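Local coordinates for water-soluble chlorophyll protein (Brassicaceae, PDB 5HPZ) that binds chlorophyll in a water-soluble four-chain assembly and, like other Kunitz-type proteins, may inhibit proteases, at residues K17-P22 and K170-D175; G142-I147 and P155-T160. One frame throughout, in Å; residues are numbered along the deposited sequence.

In the fold
From the N terminus the chain first runs through 17-22. Its partner, 170-175, comes close to the C terminus, so interaction 1 closes a loop of 147 residues and joins the first strand of the beta-trefoil to the last. Interaction 2 is nested inside that loop. It pairs 142-147 with 155-160 across a short loop and forms the end hairpin of a four-strand antiparallel sheet that begins with 124-128. Strand 169-173 is the next strand after 155-160 and brings the chain back to interaction 1. The two contacts do not touch. Their centres are about 19 Å apart, on opposite sides of the chain's centre.

Interaction 1: residues K17-P22 and K170-D175; sequences KYFIQP and KFVKVD
One face of the Phe19 ring is covered by Val174 CG2, a CH-pi contact with the methyl 3.8 Å from the centroid of the ring and almost on its normal. Phe19 lies in the antiparallel strand pair that joins the two ends of the beta-trefoil. Tyr52 of the second subunit packs on both Phe19 and Val174. The edge of the Phe171 ring meets Ile20 CG1, which is 4.0 Å from Phe171 CD1. The Tyr18 ring lies obliquely against Lys173, with Tyr18 CD2 3.5 Å from Lys173 CA. Tyr18, Ile20, Phe171 and Lys173 occupy one face of the pair, where Phe60 stacks edge-to-face with Phe171. Phe19, Gln21, Lys170 and Val172 occupy the other.

Phe19 and Val172 exchange two backbone hydrogen bonds, as do Gln21 and Lys170. Val174 N adds a bond to Lys17 O at 2.8 Å. Tyr18 OH is hydrogen-bonded to Lys13 N, and Gln21 NE2 to Pro54 O. The Lys170 chain folds back over Gln21 through bends at chi3 (-142°) and chi4 (-46°). This brings Lys170 NZ to Gln21 OE1 in a weak hydrogen bond of 3.3 Å, and Val172 CG2 lies 3.4 Å from that same Gln21 OE1.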
ATOM      1  N   LYS A  17     -12.453 -28.209   3.847  1.00 43.62           N
ATOM      2  CA  LYS A  17     -11.487 -27.299   3.264  1.00 41.11           C
ATOM      3  C   LYS A  17     -10.627 -27.836   2.118  1.00 38.86           C
ATOM      4  O   LYS A  17      -9.886 -28.846   2.252  1.00 35.75           O
ATOM      5  CB  LYS A  17     -10.602 -26.737   4.361  1.00 42.00           C
ATOM      6  CG  LYS A  17     -11.341 -25.740   5.244  1.00 48.09           C
ATOM      7  CD  LYS A  17     -10.360 -24.842   5.951  1.00 51.90           C
ATOM      8  CE  LYS A  17     -11.036 -24.044   7.050  1.00 61.44           C
ATOM      9  NZ  LYS A  17     -10.601 -24.520   8.384  1.00 64.32           N
ATOM     10  N   TYR A  18     -10.708 -27.113   0.992  1.00 37.86           N
ATOM     11  CA  TYR A  18      -9.870 -27.334  -0.171  1.00 32.89           C
ATOM     12  C   TYR A  18      -9.201 -26.071  -0.719  1.00 34.27           C
ATOM     13  O   TYR A  18      -9.811 -25.007  -0.768  1.00 32.69           O
ATOM     14  CB  TYR A  18     -10.714 -27.934  -1.263  1.00 35.10           C
ATOM     15  CG  TYR A  18     -11.344 -29.216  -0.817  1.00 39.14           C
ATOM     16  CD1 TYR A  18     -12.548 -29.206  -0.083  1.00 45.15           C
ATOM     17  CD2 TYR A  18     -10.761 -30.428  -1.107  1.00 40.04           C
ATOM     18  CE1 TYR A  18     -13.129 -30.383   0.370  1.00 46.21           C
ATOM     19  CE2 TYR A  18     -11.332 -31.618  -0.663  1.00 43.11           C
ATOM     20  CZ  TYR A  18     -12.519 -31.590   0.077  1.00 44.87           C
ATOM     21  OH  TYR A  18     -13.105 -32.771   0.527  1.00 42.32           O
ATOM     22  N   PHE A  19      -7.934 -26.209  -1.106  1.00 31.67           N
ATOM     23  CA  PHE A  19      -7.286 -25.252  -2.014  1.00 34.61           C
ATOM     24  C   PHE A  19      -7.815 -25.484  -3.451  1.00 35.38           C
ATOM     25  O   PHE A  19      -7.984 -26.636  -3.882  1.00 31.91           O
ATOM     26  CB  PHE A  19      -5.802 -25.466  -2.078  1.00 35.38           C
ATOM     27  CG  PHE A  19      -5.103 -25.429  -0.750  1.00 37.29           C
ATOM     28  CD1 PHE A  19      -5.063 -24.257   0.003  1.00 38.37           C
ATOM     29  CD2 PHE A  19      -4.440 -26.564  -0.282  1.00 36.61           C
ATOM     30  CE1 PHE A  19      -4.377 -24.214   1.212  1.00 39.15           C
ATOM     31  CE2 PHE A  19      -3.773 -26.540   0.931  1.00 39.90           C
ATOM     32  CZ  PHE A  19      -3.740 -25.362   1.680  1.00 41.04           C
ATOM     33  N   ILE A  20      -8.069 -24.406  -4.187  1.00 31.80           N
ATOM     34  CA  ILE A  20      -8.284 -24.516  -5.625  1.00 30.99           C
ATOM     35  C   ILE A  20      -6.986 -24.189  -6.391  1.00 32.47           C
ATOM     36  O   ILE A  20      -6.455 -23.077  -6.312  1.00 31.66           O
ATOM     37  CB  ILE A  20      -9.409 -23.620  -6.136  1.00 32.48           C
ATOM     38  CG1 ILE A  20     -10.745 -23.970  -5.447  1.00 31.40           C
ATOM     39  CG2 ILE A  20      -9.578 -23.848  -7.624  1.00 33.06           C
ATOM     40  CD1 ILE A  20     -11.869 -22.981  -5.692  1.00 30.24           C
ATOM     41  N   GLN A  21      -6.478 -25.163  -7.128  1.00 30.80           N
ATOM     42  CA  GLN A  21      -5.187 -25.011  -7.761  1.00 35.51           C
ATOM     43  C   GLN A  21      -5.309 -25.225  -9.266  1.00 32.27           C
ATOM     44  O   GLN A  21      -5.807 -26.247  -9.675  1.00 31.18           O
ATOM     45  CB  GLN A  21      -4.215 -25.959  -7.124  1.00 36.40           C
ATOM     46  CG  GLN A  21      -3.628 -25.305  -5.863  1.00 42.90           C
ATOM     47  CD  GLN A  21      -2.819 -26.254  -5.038  1.00 44.29           C
ATOM     48  OE1 GLN A  21      -2.398 -27.301  -5.525  1.00 54.20           O
ATOM     49  NE2 GLN A  21      -2.604 -25.917  -3.795  1.00 43.39           N
ATOM     50  N   PRO A  22      -4.930 -24.216 -10.069  1.00 35.69           N
ATOM     51  CA  PRO A  22      -5.045 -24.322 -11.506  1.00 38.46           C
ATOM     52  C   PRO A  22      -4.179 -25.420 -12.038  1.00 40.55           C
ATOM     53  O   PRO A  22      -3.015 -25.461 -11.715  1.00 43.26           O
ATOM     54  CB  PRO A  22      -4.557 -22.954 -12.012  1.00 39.36           C
ATOM     55  CG  PRO A  22      -4.854 -22.036 -10.897  1.00 41.89           C
ATOM     56  CD  PRO A  22      -4.553 -22.847  -9.672  1.00 37.86           C
ATOM     57  N   LYS A 170      -7.873 -28.127 -10.085  1.00 33.22           N
ATOM     58  CA  LYS A 170      -8.074 -29.294  -9.280  1.00 38.53           C
ATOM     59  C   LYS A 170      -8.232 -28.822  -7.812  1.00 37.70           C
ATOM     60  O   LYS A 170      -7.896 -27.650  -7.470  1.00 31.36           O
ATOM     61  CB  LYS A 170      -6.934 -30.261  -9.506  1.00 40.00           C
ATOM     62  CG  LYS A 170      -5.572 -29.699  -9.157  1.00 52.53           C
ATOM     63  CD  LYS A 170      -4.472 -30.677  -9.564  1.00 57.18           C
ATOM     64  CE  LYS A 170      -3.339 -30.707  -8.537  1.00 57.99           C
ATOM     65  NZ  LYS A 170      -2.862 -29.376  -8.060  1.00 50.82           N
ATOM     66  N   PHE A 171      -8.799 -29.702  -6.986  1.00 32.26           N
ATOM     67  CA  PHE A 171      -9.152 -29.391  -5.616  1.00 33.78           C
ATOM     68  C   PHE A 171      -8.253 -30.180  -4.707  1.00 39.53           C
ATOM     69  O   PHE A 171      -8.167 -31.422  -4.793  1.00 42.33           O
ATOM     70  CB  PHE A 171     -10.595 -29.762  -5.377  1.00 34.92           C
ATOM     71  CG  PHE A 171     -11.553 -29.072  -6.310  1.00 32.17           C
ATOM     72  CD1 PHE A 171     -11.763 -27.703  -6.247  1.00 35.45           C
ATOM     73  CD2 PHE A 171     -12.239 -29.786  -7.278  1.00 34.97           C
ATOM     74  CE1 PHE A 171     -12.634 -27.072  -7.131  1.00 33.49           C
ATOM     75  CE2 PHE A 171     -13.129 -29.168  -8.155  1.00 32.80           C
ATOM     76  CZ  PHE A 171     -13.308 -27.806  -8.091  1.00 36.20           C
ATOM     77  N   VAL A 172      -7.569 -29.472  -3.840  1.00 36.97           N
ATOM     78  CA  VAL A 172      -6.526 -30.095  -3.063  1.00 40.06           C
ATOM     79  C   VAL A 172      -6.944 -29.975  -1.617  1.00 41.14           C
ATOM     80  O   VAL A 172      -7.030 -28.844  -1.076  1.00 40.37           O
ATOM     81  CB  VAL A 172      -5.207 -29.400  -3.314  1.00 37.25           C
ATOM     82  CG1 VAL A 172      -4.119 -29.951  -2.399  1.00 42.83           C
ATOM     83  CG2 VAL A 172      -4.848 -29.566  -4.781  1.00 42.02           C
ATOM     84  N   LYS A 173      -7.219 -31.129  -1.016  1.00 36.19           N
ATOM     85  CA  LYS A 173      -7.719 -31.207   0.353  1.00 42.66           C
ATOM     86  C   LYS A 173      -6.753 -30.562   1.297  1.00 40.90           C
ATOM     87  O   LYS A 173      -5.539 -30.803   1.215  1.00 35.66           O
ATOM     88  CB  LYS A 173      -7.863 -32.679   0.758  1.00 47.94           C
ATOM     89  CG  LYS A 173      -8.235 -32.908   2.216  1.00 50.48           C
ATOM     90  CD  LYS A 173      -9.729 -33.036   2.387  1.00 54.51           C
ATOM     91  CE  LYS A 173     -10.135 -33.386   3.819  1.00 55.49           C
ATOM     92  NZ  LYS A 173     -11.599 -33.155   3.893  1.00 58.15           N
ATOM     93  N   VAL A 174      -7.272 -29.735   2.195  1.00 41.97           N
ATOM     94  CA  VAL A 174      -6.430 -29.112   3.187  1.00 48.85           C
ATOM     95  C   VAL A 174      -6.170 -30.151   4.276  1.00 52.69           C
ATOM     96  O   VAL A 174      -7.112 -30.653   4.888  1.00 53.32           O
ATOM     97  CB  VAL A 174      -7.083 -27.828   3.745  1.00 48.31           C
ATOM     98  CG1 VAL A 174      -6.317 -27.313   4.929  1.00 46.92           C
ATOM     99  CG2 VAL A 174      -7.157 -26.739   2.671  1.00 46.77           C
ATOM    100  N   ASP A 175      -4.890 -30.455   4.486  1.00 55.12           N
ATOM    101  CA  ASP A 175      -4.434 -31.545   5.359  1.00 68.47           C
ATOM    102  C   ASP A 175      -3.587 -30.963   6.490  1.00 64.73           C
ATOM    103  O   ASP A 175      -4.125 -30.386   7.429  1.00 61.49           O
ATOM    104  CB  ASP A 175      -3.605 -32.576   4.559  1.00 69.21           C
TER

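Interaction 2: residues G142-I147 and P155-T160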
ATOM      1  N   GLY A 142     -21.319 -17.072 -17.286  1.00 39.49           N
ATOM      2  CA  GLY A 142     -20.212 -17.597 -18.071  1.00 38.06           C
ATOM      3  C   GLY A 142     -19.342 -18.492 -17.236  1.00 37.50           C
ATOM      4  O   GLY A 142     -19.518 -18.626 -16.035  1.00 40.26           O
ATOM      5  N   THR A 143     -18.356 -19.073 -17.882  1.00 32.65           N
ATOM      6  CA  THR A 143     -17.425 -19.944 -17.268  1.00 31.11           C
ATOM      7  C   THR A 143     -16.382 -19.109 -16.587  1.00 28.85           C
ATOM      8  O   THR A 143     -16.055 -18.000 -17.042  1.00 30.26           O
ATOM      9  CB  THR A 143     -16.776 -20.792 -18.355  1.00 36.01           C
ATOM     10  OG1 THR A 143     -17.820 -21.513 -18.974  1.00 34.14           O
ATOM     11  CG2 THR A 143     -15.765 -21.771 -17.787  1.00 36.08           C
ATOM     12  N   VAL A 144     -15.853 -19.613 -15.481  1.00 27.53           N
ATOM     13  CA  VAL A 144     -14.808 -18.882 -14.841  1.00 24.84           C
ATOM     14  C   VAL A 144     -13.530 -19.008 -15.727  1.00 25.72           C
ATOM     15  O   VAL A 144     -13.046 -20.126 -16.008  1.00 27.91           O
ATOM     16  CB  VAL A 144     -14.579 -19.403 -13.409  1.00 27.15           C
ATOM     17  CG1 VAL A 144     -13.324 -18.803 -12.820  1.00 23.84           C
ATOM     18  CG2 VAL A 144     -15.809 -19.088 -12.560  1.00 29.19           C
ATOM     19  N   GLY A 145     -13.003 -17.890 -16.177  1.00 26.89           N
ATOM     20  CA  GLY A 145     -11.670 -17.894 -16.811  1.00 28.78           C
ATOM     21  C   GLY A 145     -10.725 -16.908 -16.159  1.00 28.97           C
ATOM     22  O   GLY A 145     -11.018 -16.384 -15.084  1.00 28.98           O
ATOM     23  N   THR A 146      -9.617 -16.605 -16.832  1.00 25.72           N
ATOM     24  CA  THR A 146      -8.735 -15.531 -16.372  1.00 28.86           C
ATOM     25  C   THR A 146      -8.317 -14.592 -17.490  1.00 31.15           C
ATOM     26  O   THR A 146      -8.421 -14.945 -18.696  1.00 27.87           O
ATOM     27  CB  THR A 146      -7.472 -16.116 -15.681  1.00 30.42           C
ATOM     28  OG1 THR A 146      -6.677 -16.803 -16.638  1.00 28.80           O
ATOM     29  CG2 THR A 146      -7.845 -17.122 -14.572  1.00 31.57           C
ATOM     30  N   ILE A 147      -7.922 -13.392 -17.064  1.00 28.81           N
ATOM     31  CA  ILE A 147      -7.103 -12.497 -17.822  1.00 30.20           C
ATOM     32  C   ILE A 147      -5.909 -12.121 -16.959  1.00 32.54           C
ATOM     33  O   ILE A 147      -5.983 -12.287 -15.736  1.00 29.51           O
ATOM     34  CB  ILE A 147      -7.807 -11.170 -18.141  1.00 30.39           C
ATOM     35  CG1 ILE A 147      -8.398 -10.564 -16.878  1.00 33.13           C
ATOM     36  CG2 ILE A 147      -8.812 -11.387 -19.277  1.00 35.18           C
ATOM     37  CD1 ILE A 147      -9.068  -9.246 -17.100  1.00 39.03           C
ATOM     38  N   PRO A 155      -2.797 -14.241 -13.105  1.00 27.75           N
ATOM     39  CA  PRO A 155      -4.157 -14.418 -13.660  1.00 29.96           C
ATOM     40  C   PRO A 155      -5.282 -13.992 -12.689  1.00 29.55           C
ATOM     41  O   PRO A 155      -5.266 -14.405 -11.520  1.00 29.37           O
ATOM     42  CB  PRO A 155      -4.237 -15.901 -13.891  1.00 27.79           C
ATOM     43  CG  PRO A 155      -2.823 -16.294 -14.167  1.00 32.05           C
ATOM     44  CD  PRO A 155      -1.971 -15.452 -13.277  1.00 29.83           C
ATOM     45  N   GLN A 156      -6.184 -13.144 -13.156  1.00 26.40           N
ATOM     46  CA  GLN A 156      -7.300 -12.702 -12.348  1.00 27.76           C
ATOM     47  C   GLN A 156      -8.555 -13.395 -12.839  1.00 29.44           C
ATOM     48  O   GLN A 156      -8.760 -13.488 -14.071  1.00 25.47           O
ATOM     49  CB  GLN A 156      -7.447 -11.221 -12.514  1.00 27.17           C
ATOM     50  CG  GLN A 156      -8.688 -10.723 -11.883  1.00 31.86           C
ATOM     51  CD  GLN A 156      -8.976  -9.303 -12.223  1.00 33.63           C
ATOM     52  OE1 GLN A 156      -8.109  -8.550 -12.634  1.00 33.43           O
ATOM     53  NE2 GLN A 156     -10.224  -8.925 -12.043  1.00 43.38           N
ATOM     54  N   LEU A 157      -9.423 -13.822 -11.914  1.00 26.09           N
ATOM     55  CA  LEU A 157     -10.617 -14.533 -12.293  1.00 25.15           C
ATOM     56  C   LEU A 157     -11.638 -13.611 -12.786  1.00 23.50           C
ATOM     57  O   LEU A 157     -11.940 -12.619 -12.136  1.00 29.19           O
ATOM     58  CB  LEU A 157     -11.228 -15.343 -11.154  1.00 25.82           C
ATOM     59  CG  LEU A 157     -10.696 -16.753 -10.997  1.00 25.99           C
ATOM     60  CD1 LEU A 157      -9.187 -16.767 -10.679  1.00 29.72           C
ATOM     61  CD2 LEU A 157     -11.478 -17.471  -9.938  1.00 25.91           C
ATOM     62  N   ILE A 158     -12.223 -13.988 -13.931  1.00 26.37           N
ATOM     63  CA  ILE A 158     -13.421 -13.371 -14.489  1.00 26.20           C
ATOM     64  C   ILE A 158     -14.431 -14.416 -14.956  1.00 28.01           C
ATOM     65  O   ILE A 158     -14.141 -15.600 -15.016  1.00 32.31           O
ATOM     66  CB  ILE A 158     -13.067 -12.526 -15.699  1.00 31.69           C
ATOM     67  CG1 ILE A 158     -12.454 -13.433 -16.767  1.00 33.42           C
ATOM     68  CG2 ILE A 158     -12.174 -11.361 -15.269  1.00 32.14           C
ATOM     69  CD1 ILE A 158     -11.708 -12.690 -17.836  1.00 39.25           C
ATOM     70  N   ALA A 159     -15.655 -13.995 -15.238  1.00 29.95           N
ATOM     71  CA  ALA A 159     -16.617 -14.831 -15.935  1.00 31.75           C
ATOM     72  C   ALA A 159     -16.644 -14.486 -17.428  1.00 34.22           C
ATOM     73  O   ALA A 159     -16.744 -13.335 -17.818  1.00 32.63           O
ATOM     74  CB  ALA A 159     -18.032 -14.717 -15.342  1.00 30.42           C
ATOM     75  N   THR A 160     -16.588 -15.519 -18.258  1.00 32.99           N
ATOM     76  CA  THR A 160     -16.416 -15.320 -19.681  1.00 35.89           C
ATOM     77  C   THR A 160     -17.077 -16.470 -20.420  1.00 36.51           C
ATOM     78  O   THR A 160     -17.169 -17.586 -19.903  1.00 41.62           O
ATOM     79  CB  THR A 160     -14.917 -15.310 -20.029  1.00 38.16           C
ATOM     80  OG1 THR A 160     -14.742 -15.010 -21.405  1.00 39.87           O
ATOM     81  CG2 THR A 160     -14.264 -16.644 -19.770  1.00 36.97           C
TER
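Ile147 and Ile158 meet diagonally across an antiparallel beta hairpin of the beta-trefoil, their side chains crossing at about a right angle. Ile147 CG2 is 3.5 Å from Ile158 CD1, which is tight for two methyls. Ile158 has CG1 between its backbone N and carbonyl carbon (chi1 61°), which lays Ile158 CG1 near Gly145 O, at 3.7 Å. The extended chi2 then carries CD1 to Ile147. With an alanine in place of Ile158, the Ile147 methyl is likely to lose its close partner and a gap to open beside Gly145.

On the opposite face Val144 CG1 packs against Leu157 CD2 at 3.7 Å. Thr146 and Pro155 lie side by side, with Thr146 CB 3.7 Å from Pro155 CB.

The backbone sets these pairs in register. Thr143 with Thr160, Gly145 with Ile158, and Ile147 with Gln156 each exchange two hydrogen bonds. At the Ile147 end of the hairpin, Gln156 N meets Ile147 O at 2.7 Å. Gly145 has no side chain, and a CB there would be tight against Thr160 CG2. A CB on Gly142 would clash with Thr160 O.

Further out, strand 135-139 continues the sheet beyond 142-147, and Val144 packs on Leu137. Leu157 and Ala159 touch Ile111, and Leu157 also packs on Ile45. At the Thr160 end of the hairpin, Thr160 OG1 is hydrogen-bonded to Glu108 OE2 and Asp162 N.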